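Local atomic coordinates of protein TP_0956 (Treponema pallidum subsp. pallidum, PDB entry 3U64), a protein that probably serves as the periplasmic, tetratricopeptide-repeat-like T component of a lipoprotein-based TRAP transporter, mediating protein-protein contacts in ligand uptake. Residues H242-A246 against A262-A266. Residues are numbered along the deposited sequence; the frame is centred on the assembly and turned at random.
Sequences HITYA and ALDRA
One face of the H242 imidazole is covered by R265, whose CB lies 3.7 Å from the ring centroid and only 15° off its normal, a CH-pi contact displaced toward the rim. The two side chains cross at about a right angle, their planes 34° apart; R265 NE passes 3.9 Å from H242 ND1, which lies at the guanidinium edge, too far for a hydrogen bond. The Y245 ring offers an edge instead: its CD2 is 3.9 Å from A262 CB, while the ring also meets F227. Turning CG beside its own backbone N (chi1 -60°) carries the imidazole over the second helix, and H242 CB sits 3.2 Å from A262 O, which already accepts the helical bond from A266 N. Alanines suit the middle: A262 and A246 place their CB atoms 4.0 Å apart, letting antiparallel helices 240-250 and 256-268 approach to 8.2 Å between local axes. Deeper, L263 CD2 reaches A246 CB and I243 CG1, these branched chains continuing onto helix 278-293. In this TPR-like hairpin the flat imidazole receives arginine's aliphatic part, its charged end toward solvent; no hydrogen bond crosses and R265 NE is buried without a modelled partner, so the segments rely on fit and CH-pi contact.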
# COMPACT_ATOMS: atom_id res chain seq x y z
N HIS A 242 -5.90 -25.32 -18.79
CA HIS A 242 -6.70 -26.34 -18.08
C HIS A 242 -7.95 -25.72 -17.46
O HIS A 242 -9.05 -26.27 -17.58
CB HIS A 242 -5.88 -27.09 -17.00
CG HIS A 242 -4.68 -27.82 -17.54
ND1 HIS A 242 -4.79 -28.92 -18.37
CD2 HIS A 242 -3.36 -27.59 -17.38
CE1 HIS A 242 -3.58 -29.34 -18.69
NE2 HIS A 242 -2.69 -28.55 -18.11
N ILE A 243 -7.77 -24.58 -16.80
CA ILE A 243 -8.88 -23.87 -16.16
C ILE A 243 -9.91 -23.40 -17.19
O ILE A 243 -11.12 -23.54 -17.00
CB ILE A 243 -8.38 -22.68 -15.33
CG1 ILE A 243 -7.57 -23.20 -14.14
CG2 ILE A 243 -9.57 -21.77 -14.91
CD1 ILE A 243 -6.85 -22.14 -13.36
N THR A 244 -9.43 -22.85 -18.30
CA THR A 244 -10.32 -22.45 -19.38
C THR A 244 -11.16 -23.63 -19.88
O THR A 244 -12.37 -23.51 -20.05
CB THR A 244 -9.53 -21.80 -20.52
OG1 THR A 244 -8.98 -20.55 -20.06
CG2 THR A 244 -10.44 -21.58 -21.75
N TYR A 245 -10.52 -24.78 -20.07
CA TYR A 245 -11.25 -25.98 -20.49
C TYR A 245 -12.37 -26.32 -19.50
O TYR A 245 -13.51 -26.56 -19.90
CB TYR A 245 -10.30 -27.17 -20.63
CG TYR A 245 -10.96 -28.39 -21.21
CD1 TYR A 245 -11.30 -28.44 -22.56
CD2 TYR A 245 -11.27 -29.50 -20.42
CE1 TYR A 245 -11.92 -29.56 -23.11
CE2 TYR A 245 -11.89 -30.62 -20.96
CZ TYR A 245 -12.21 -30.64 -22.31
OH TYR A 245 -12.83 -31.74 -22.87
N ALA A 246 -12.04 -26.31 -18.21
CA ALA A 246 -13.00 -26.67 -17.17
C ALA A 246 -14.15 -25.67 -17.06
O ALA A 246 -15.32 -26.03 -17.02
CB ALA A 246 -12.29 -26.81 -15.82
N ALA A 262 -9.40 -31.71 -15.56
CA ALA A 262 -8.71 -30.53 -16.06
C ALA A 262 -8.11 -29.74 -14.90
O ALA A 262 -6.94 -29.31 -14.96
CB ALA A 262 -9.66 -29.66 -16.88
N LEU A 263 -8.90 -29.55 -13.85
CA LEU A 263 -8.44 -28.81 -12.67
C LEU A 263 -7.37 -29.58 -11.90
O LEU A 263 -6.48 -28.98 -11.28
CB LEU A 263 -9.60 -28.46 -11.75
CG LEU A 263 -10.68 -27.57 -12.39
CD1 LEU A 263 -11.83 -27.30 -11.41
CD2 LEU A 263 -10.06 -26.27 -12.89
N ASP A 264 -7.45 -30.90 -11.92
CA ASP A 264 -6.39 -31.70 -11.31
C ASP A 264 -5.09 -31.48 -12.07
O ASP A 264 -4.01 -31.41 -11.48
CB ASP A 264 -6.75 -33.18 -11.29
CG ASP A 264 -7.70 -33.53 -10.15
OD1 ASP A 264 -7.85 -32.71 -9.22
OD2 ASP A 264 -8.28 -34.64 -10.19
N ARG A 265 -5.19 -31.37 -13.39
CA ARG A 265 -4.02 -31.04 -14.19
C ARG A 265 -3.48 -29.63 -13.88
O ARG A 265 -2.28 -29.46 -13.72
CB ARG A 265 -4.30 -31.24 -15.68
CG ARG A 265 -4.38 -32.71 -16.03
CD ARG A 265 -4.45 -32.94 -17.52
NE ARG A 265 -5.77 -32.64 -18.06
CZ ARG A 265 -6.58 -33.54 -18.61
NH1 ARG A 265 -6.20 -34.81 -18.72
NH2 ARG A 265 -7.77 -33.16 -19.06
N ALA A 266 -4.37 -28.64 -13.75
CA ALA A 266 -3.95 -27.28 -13.35
C ALA A 266 -3.21 -27.30 -12.02
O ALA A 266 -2.22 -26.62 -11.86
CB ALA A 266 -5.15 -26.33 -13.27